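Long-range contacts in putative uncharacterized protein TTHA0988 (PDB 3OEP), which is of unknown function but resembles KipI and KipA, pairing two cyclophilin-like modules in one chain, and was once misassigned as an allophanate hydrolase: residues M231-R239 against V342-L353; A416-L426 against R452-K460. One frame throughout, in Å; residues are numbered along the deposited sequence.

Interaction 1 of 2, residues M231-R239 against V342-L353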
# COMPACT_ATOMS: atom_id res chain seq x y z
N MET A 231 1.67 -15.72 5.36
CA MET A 231 1.46 -14.31 5.70
C MET A 231 0.02 -14.08 6.14
O MET A 231 -0.83 -13.63 5.37
CB MET A 231 1.83 -13.40 4.52
CG MET A 231 2.10 -11.95 4.95
SD MET A 231 2.39 -10.81 3.58
CE MET A 231 3.82 -11.56 2.80
N ASP A 232 -0.24 -14.40 7.41
CA ASP A 232 -1.58 -14.24 7.98
C ASP A 232 -1.69 -12.83 8.51
O ASP A 232 -0.86 -12.39 9.31
CB ASP A 232 -1.80 -15.22 9.14
CG ASP A 232 -1.27 -16.61 8.86
OD1 ASP A 232 -0.49 -17.11 9.70
OD2 ASP A 232 -1.62 -17.21 7.82
N LEU A 233 -2.72 -12.11 8.08
CA LEU A 233 -2.91 -10.71 8.44
C LEU A 233 -4.29 -10.50 9.02
O LEU A 233 -5.27 -11.01 8.47
CB LEU A 233 -2.76 -9.82 7.21
CG LEU A 233 -1.43 -9.86 6.45
CD1 LEU A 233 -1.52 -9.00 5.18
CD2 LEU A 233 -0.30 -9.38 7.34
N VAL A 234 -4.38 -9.75 10.11
CA VAL A 234 -5.67 -9.26 10.58
C VAL A 234 -5.98 -7.98 9.81
O VAL A 234 -5.26 -6.99 9.96
CB VAL A 234 -5.65 -8.96 12.09
CG1 VAL A 234 -6.98 -8.36 12.53
CG2 VAL A 234 -5.37 -10.25 12.87
N VAL A 235 -7.03 -8.00 9.00
CA VAL A 235 -7.41 -6.83 8.19
C VAL A 235 -8.83 -6.37 8.49
O VAL A 235 -9.70 -7.17 8.81
CB VAL A 235 -7.29 -7.12 6.68
CG1 VAL A 235 -5.84 -7.42 6.31
CG2 VAL A 235 -8.21 -8.27 6.26
N ASP A 236 -9.05 -5.05 8.39
CA ASP A 236 -10.41 -4.49 8.38
C ASP A 236 -10.72 -3.96 6.97
O ASP A 236 -10.10 -4.43 6.00
CB ASP A 236 -10.62 -3.44 9.49
CG ASP A 236 -9.79 -2.16 9.31
OD1 ASP A 236 -9.13 -1.95 8.26
OD2 ASP A 236 -9.81 -1.35 10.27
N GLY A 237 -11.65 -3.02 6.82
CA GLY A 237 -12.03 -2.53 5.49
C GLY A 237 -10.92 -1.82 4.72
O GLY A 237 -10.98 -1.73 3.49
N GLY A 238 -9.91 -1.33 5.44
CA GLY A 238 -8.79 -0.62 4.83
C GLY A 238 -8.51 0.68 5.56
O GLY A 238 -9.28 1.11 6.43
N ARG A 239 -7.38 1.30 5.21
CA ARG A 239 -6.99 2.58 5.76
C ARG A 239 -7.25 3.63 4.69
O ARG A 239 -6.72 3.53 3.58
CB ARG A 239 -5.52 2.59 6.17
CG ARG A 239 -5.08 3.89 6.83
CD ARG A 239 -3.74 3.77 7.55
NE ARG A 239 -3.83 2.92 8.74
CZ ARG A 239 -3.45 1.64 8.84
NH1 ARG A 239 -2.90 0.98 7.82
NH2 ARG A 239 -3.62 1.01 10.00
N VAL A 342 -8.56 -5.22 17.86
CA VAL A 342 -7.35 -4.66 17.25
C VAL A 342 -7.33 -3.17 17.49
O VAL A 342 -8.37 -2.51 17.35
CB VAL A 342 -7.31 -4.84 15.71
CG1 VAL A 342 -5.90 -4.56 15.19
CG2 VAL A 342 -7.77 -6.21 15.29
N ARG A 343 -6.17 -2.63 17.84
CA ARG A 343 -6.02 -1.19 18.02
C ARG A 343 -5.88 -0.53 16.66
O ARG A 343 -5.15 -1.02 15.80
CB ARG A 343 -4.79 -0.87 18.86
CG ARG A 343 -4.92 -1.18 20.33
CD ARG A 343 -3.77 -0.54 21.10
NE ARG A 343 -2.48 -1.16 20.76
CZ ARG A 343 -1.90 -2.15 21.44
NH1 ARG A 343 -2.46 -2.66 22.53
NH2 ARG A 343 -0.72 -2.62 21.04
N PRO A 344 -6.58 0.59 16.44
CA PRO A 344 -6.42 1.27 15.16
C PRO A 344 -5.19 2.17 15.10
O PRO A 344 -4.70 2.63 16.13
CB PRO A 344 -7.68 2.13 15.07
CG PRO A 344 -7.96 2.48 16.50
CD PRO A 344 -7.62 1.23 17.28
N PHE A 345 -4.71 2.41 13.89
CA PHE A 345 -3.71 3.43 13.62
C PHE A 345 -4.23 4.26 12.45
O PHE A 345 -4.49 3.74 11.37
CB PHE A 345 -2.36 2.81 13.27
CG PHE A 345 -1.31 3.81 12.86
CD1 PHE A 345 -0.60 4.51 13.82
CD2 PHE A 345 -1.05 4.06 11.52
CE1 PHE A 345 0.38 5.44 13.45
CE2 PHE A 345 -0.09 4.98 11.14
CZ PHE A 345 0.63 5.67 12.10
N LEU A 346 -4.42 5.56 12.70
CA LEU A 346 -5.00 6.49 11.73
C LEU A 346 -6.27 5.95 11.07
O LEU A 346 -6.39 5.93 9.85
CB LEU A 346 -3.95 6.93 10.70
CG LEU A 346 -2.73 7.66 11.28
CD1 LEU A 346 -1.72 7.99 10.20
CD2 LEU A 346 -3.14 8.94 12.02
N GLY A 347 -7.20 5.50 11.91
CA GLY A 347 -8.54 5.11 11.48
C GLY A 347 -8.75 3.66 11.10
O GLY A 347 -9.88 3.24 10.84
N SER A 348 -7.67 2.87 11.08
CA SER A 348 -7.76 1.49 10.61
C SER A 348 -6.90 0.52 11.40
O SER A 348 -5.81 0.88 11.86
CB SER A 348 -7.38 1.44 9.13
OG SER A 348 -7.28 0.11 8.65
N ALA A 349 -7.40 -0.70 11.53
CA ALA A 349 -6.65 -1.80 12.13
C ALA A 349 -5.86 -2.60 11.10
O ALA A 349 -5.20 -3.59 11.45
CB ALA A 349 -7.62 -2.73 12.87
N SER A 350 -5.93 -2.21 9.82
CA SER A 350 -5.23 -2.96 8.77
C SER A 350 -3.73 -2.68 8.80
O SER A 350 -3.30 -1.56 9.08
CB SER A 350 -5.79 -2.63 7.38
OG SER A 350 -7.07 -3.22 7.18
N PRO A 351 -2.93 -3.70 8.48
CA PRO A 351 -1.49 -3.51 8.50
C PRO A 351 -0.98 -2.70 7.30
O PRO A 351 -1.57 -2.74 6.22
CB PRO A 351 -0.94 -4.93 8.43
CG PRO A 351 -2.00 -5.71 7.76
CD PRO A 351 -3.30 -5.09 8.19
N ASP A 352 0.09 -1.95 7.51
CA ASP A 352 0.85 -1.38 6.41
C ASP A 352 2.25 -1.90 6.58
O ASP A 352 3.06 -1.28 7.28
CB ASP A 352 0.83 0.15 6.43
CG ASP A 352 1.39 0.75 5.15
OD1 ASP A 352 2.40 0.23 4.62
OD2 ASP A 352 0.81 1.74 4.66
N LEU A 353 2.54 -3.04 5.97
CA LEU A 353 3.79 -3.74 6.22
C LEU A 353 4.99 -2.92 5.73
O LEU A 353 6.05 -2.93 6.36
CB LEU A 353 3.78 -5.14 5.60
CG LEU A 353 2.69 -6.10 6.06
CD1 LEU A 353 2.87 -7.46 5.39
CD2 LEU A 353 2.69 -6.24 7.58
O HOH W 1 -3.64 -5.79 11.79
O HOH W 2 -1.79 1.95 5.38

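Interaction 2 of 2, residues A416-L426 against R452-K460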
# COMPACT_ATOMS: atom_id res chain seq x y z
N ALA A 416 3.26 -14.12 -13.40
CA ALA A 416 4.60 -14.55 -12.99
C ALA A 416 4.71 -14.62 -11.48
O ALA A 416 5.26 -15.57 -10.92
CB ALA A 416 5.65 -13.60 -13.55
N ARG A 417 4.19 -13.59 -10.82
CA ARG A 417 4.21 -13.46 -9.37
C ARG A 417 3.00 -12.64 -8.94
O ARG A 417 2.56 -11.75 -9.68
CB ARG A 417 5.50 -12.77 -8.91
N ALA A 418 2.46 -12.94 -7.77
CA ALA A 418 1.27 -12.25 -7.26
C ALA A 418 1.34 -12.11 -5.76
O ALA A 418 1.54 -13.10 -5.05
CB ALA A 418 0.01 -12.99 -7.65
N ASP A 419 1.15 -10.90 -5.26
CA ASP A 419 1.02 -10.68 -3.83
C ASP A 419 0.09 -9.50 -3.58
O ASP A 419 -0.66 -9.10 -4.48
CB ASP A 419 2.41 -10.53 -3.18
CG ASP A 419 3.19 -9.34 -3.70
OD1 ASP A 419 2.62 -8.41 -4.32
OD2 ASP A 419 4.42 -9.32 -3.45
N ARG A 420 0.10 -8.96 -2.37
CA ARG A 420 -0.82 -7.86 -2.03
C ARG A 420 -0.41 -6.53 -2.67
O ARG A 420 -1.23 -5.62 -2.77
CB ARG A 420 -0.93 -7.68 -0.52
CG ARG A 420 -1.60 -8.85 0.19
CD ARG A 420 -1.54 -8.70 1.70
NE ARG A 420 -2.02 -7.39 2.12
CZ ARG A 420 -3.30 -7.06 2.32
NH1 ARG A 420 -4.28 -7.95 2.19
NH2 ARG A 420 -3.60 -5.81 2.67
N VAL A 421 0.85 -6.42 -3.08
CA VAL A 421 1.33 -5.20 -3.74
C VAL A 421 0.85 -5.17 -5.19
O VAL A 421 0.39 -4.14 -5.69
CB VAL A 421 2.87 -5.08 -3.67
CG1 VAL A 421 3.35 -3.90 -4.49
CG2 VAL A 421 3.33 -4.96 -2.22
N GLY A 422 0.97 -6.30 -5.88
CA GLY A 422 0.48 -6.39 -7.24
C GLY A 422 0.71 -7.72 -7.91
O GLY A 422 1.22 -8.66 -7.30
N VAL A 423 0.32 -7.79 -9.18
CA VAL A 423 0.41 -9.00 -9.97
C VAL A 423 1.29 -8.70 -11.18
O VAL A 423 0.95 -7.84 -11.99
CB VAL A 423 -1.00 -9.46 -10.44
CG1 VAL A 423 -0.92 -10.76 -11.23
CG2 VAL A 423 -1.91 -9.64 -9.22
N GLU A 424 2.42 -9.40 -11.25
CA GLU A 424 3.40 -9.23 -12.33
C GLU A 424 3.08 -10.16 -13.50
O GLU A 424 2.80 -11.34 -13.30
CB GLU A 424 4.79 -9.55 -11.79
CG GLU A 424 5.92 -9.18 -12.72
CD GLU A 424 7.27 -9.49 -12.12
OE1 GLU A 424 7.91 -8.56 -11.59
OE2 GLU A 424 7.68 -10.67 -12.16
N LEU A 425 3.12 -9.63 -14.71
CA LEU A 425 2.65 -10.35 -15.89
C LEU A 425 3.73 -10.66 -16.92
O LEU A 425 4.63 -9.85 -17.17
CB LEU A 425 1.54 -9.55 -16.57
CG LEU A 425 0.30 -9.25 -15.74
CD1 LEU A 425 -0.70 -8.47 -16.58
CD2 LEU A 425 -0.32 -10.53 -15.20
N LEU A 426 3.61 -11.85 -17.51
CA LEU A 426 4.40 -12.27 -18.66
C LEU A 426 3.49 -12.36 -19.87
O LEU A 426 2.39 -12.91 -19.79
CB LEU A 426 5.03 -13.64 -18.39
CG LEU A 426 6.12 -13.68 -17.33
CD1 LEU A 426 6.47 -15.12 -16.98
CD2 LEU A 426 7.35 -12.93 -17.82
N ARG A 452 8.36 -5.95 -16.88
CA ARG A 452 7.07 -6.61 -16.93
C ARG A 452 5.96 -5.67 -16.44
O ARG A 452 6.17 -4.91 -15.49
CB ARG A 452 7.10 -7.86 -16.05
CG ARG A 452 8.11 -8.90 -16.50
CD ARG A 452 8.28 -9.97 -15.45
NE ARG A 452 9.27 -10.98 -15.83
CZ ARG A 452 9.57 -12.05 -15.11
NH1 ARG A 452 8.97 -12.28 -13.94
NH2 ARG A 452 10.48 -12.91 -15.55
N PRO A 453 4.78 -5.73 -17.07
CA PRO A 453 3.64 -5.02 -16.51
C PRO A 453 3.29 -5.52 -15.11
O PRO A 453 3.43 -6.71 -14.83
CB PRO A 453 2.50 -5.34 -17.49
CG PRO A 453 3.18 -5.71 -18.76
CD PRO A 453 4.45 -6.38 -18.35
N LEU A 454 2.86 -4.61 -14.24
CA LEU A 454 2.47 -4.93 -12.87
C LEU A 454 1.10 -4.31 -12.61
O LEU A 454 0.95 -3.09 -12.72
CB LEU A 454 3.49 -4.36 -11.88
CG LEU A 454 3.21 -4.55 -10.39
CD1 LEU A 454 3.41 -6.01 -9.98
CD2 LEU A 454 4.10 -3.64 -9.56
N VAL A 455 0.11 -5.13 -12.26
CA VAL A 455 -1.20 -4.61 -11.89
C VAL A 455 -1.16 -4.29 -10.39
O VAL A 455 -0.88 -5.18 -9.58
CB VAL A 455 -2.34 -5.60 -12.17
CG1 VAL A 455 -3.69 -4.93 -11.91
CG2 VAL A 455 -2.26 -6.12 -13.60
N LEU A 456 -1.42 -3.04 -10.04
CA LEU A 456 -1.26 -2.54 -8.67
C LEU A 456 -2.48 -2.84 -7.82
O LEU A 456 -3.60 -2.54 -8.23
CB LEU A 456 -1.01 -1.03 -8.69
CG LEU A 456 0.18 -0.60 -9.55
CD1 LEU A 456 0.24 0.92 -9.65
CD2 LEU A 456 1.47 -1.15 -9.00
N LEU A 457 -2.26 -3.42 -6.65
CA LEU A 457 -3.36 -3.82 -5.75
C LEU A 457 -3.26 -3.08 -4.41
O LEU A 457 -2.53 -2.09 -4.29
CB LEU A 457 -3.37 -5.35 -5.58
CG LEU A 457 -3.50 -6.21 -6.85
CD1 LEU A 457 -3.43 -7.70 -6.50
CD2 LEU A 457 -4.77 -5.89 -7.62
N ALA A 458 -4.01 -3.54 -3.40
CA ALA A 458 -4.23 -2.78 -2.16
C ALA A 458 -2.98 -2.33 -1.40
O ALA A 458 -3.02 -1.30 -0.74
CB ALA A 458 -5.15 -3.57 -1.22
N ASP A 459 -1.88 -3.08 -1.48
CA ASP A 459 -0.66 -2.72 -0.75
C ASP A 459 0.35 -1.99 -1.64
O ASP A 459 1.51 -1.84 -1.26
CB ASP A 459 -0.00 -3.94 -0.09
CG ASP A 459 -0.66 -4.34 1.24
OD1 ASP A 459 -0.12 -5.24 1.92
OD2 ASP A 459 -1.70 -3.76 1.60
N LYS A 460 -0.09 -1.55 -2.82
CA LYS A 460 0.74 -0.74 -3.70
C LYS A 460 1.27 0.49 -2.96
O LYS A 460 0.62 1.02 -2.06
CB LYS A 460 -0.07 -0.27 -4.91
CG LYS A 460 -1.16 0.75 -4.55
CD LYS A 460 -2.10 1.00 -5.72
CE LYS A 460 -3.24 1.92 -5.31
NZ LYS A 460 -2.81 3.14 -4.55

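Interaction 1 of 2, residues M231-R239 against V342-L353
Arg239 starts out with CG anti to its own N (chi1 -176°), then bends at chi3 (-70°), which lays its guanidinium into the curl of 345-350; Asp236, its CG wedged between backbone N and carbonyl carbon (chi1 67°), turns its carboxylate to Ser348, Ala349 and Ser350. The guanidinium grips two carbonyl oxygens: side-on, NE bonds Phe345 O at 2.8 Å, close to the guanidinium plane, with NH2 on the same oxygen; end-on, NH1 and NH2 share Ser350 O, 2.7 Å from NH2. Ser348 CB lies over one face. With a leucine in place of Arg239, the oxygens of Phe345 and Ser350 would probably be left without these donors and the 345-348 turn less firmly held. Asp236 OD1 takes Ser348 OG on its syn lone pair at 2.8 Å, and Ser350 OG (2.7 Å) and Gly238 N, in an Asx turn, from out of the carboxylate plane; OD2 accepts Ala349 N at 2.8 Å. Val234 CG1 meets Val342 CG2 tip to tip at 3.6 Å, while a water joins Val234 O to Ala349 O. The contact sets the loop between strands 331-336 and 366-368 against strand 233-235, an outermost strand of its antiparallel sheet; the other edge of this strand pairs with strand 273-277.

Interaction 2 of 2, residues A416-L426 against R452-K460
The guanidinium of Arg452 carries Leu426 CD2 over one face, 3.4 Å from NE, and at its edge NH1 bonds Glu424 OE2 at 2.7 Å. This salt bridge is angled: the carboxylate of Glu424 stands at 90° to the guanidinium, and OE2 is met from above its own plane. Arg452 reaches it with an extended chain from CG to NE, crossing the Glu424 chain at a slant with its CD close to OE2. At the other end of the contact Arg420 approaches Asp459 side-on, with Arg420 NE 2.9 Å from Asp459 OD1, which lies at the guanidinium edge, and the two planes 70° apart. The second bond of the pair runs from Arg420 NH2 to Asp459 OD2 at 3.0 Å. NH2 is also bound by Gly251 O, and NH1 by Glu275, so the guanidinium is fixed from several directions.

Between these ion pairs, strands 422-426 and 454-456 run antiparallel (161°) as neighbours in the mixed sheet of a cyclophilin-like module. Val423 and Val455 form the hydrogen-bonded pair, N to O both ways; Gly422-Leu456 and Glu424-Leu454 are non-hydrogen-bonded. Leu425 N extends the ladder to Pro453 O. At Gly422 a side chain would collide with Val455 O, and Leu454 CD1 already lies against the backbone there. Beyond the strand, Leu457 N bonds Val421 O almost straight, and Asp459 N in the 457-460 type I turn bonds Arg420 O. Asp419 OD1 braces the turn that leads into strand 422-426, accepting the N-H of Val421 (an Asx turn) and of Gly422 (an Asx motif). On the face bearing Val423 and Val455, Val423 CG2 meets Leu457 CD1 at 3.7 Å, and Leu480 of helix 477-480 touches all three residues.

The two contacts lie in series along the chain, their centres about 20 Å apart, and touch where Leu233 CD1 of interaction 1 packs on Arg420 CD of interaction 2, 3.5 Å away. A second route runs through Ser250, whose OG bonds Pro351 O of 342-353 and which touches the side chains of Arg420 and Asp459. Glu275, which forms a salt bridge with Arg420 NH1, belongs to strand 273-277, where its backbone pairs with Leu233. Arg354, directly following 342-353, bonds Asp459 O and is touched by Val421. Far from this junction, Ala416 and Leu426 lie near a glycerol, probably from the crystallisation liquor.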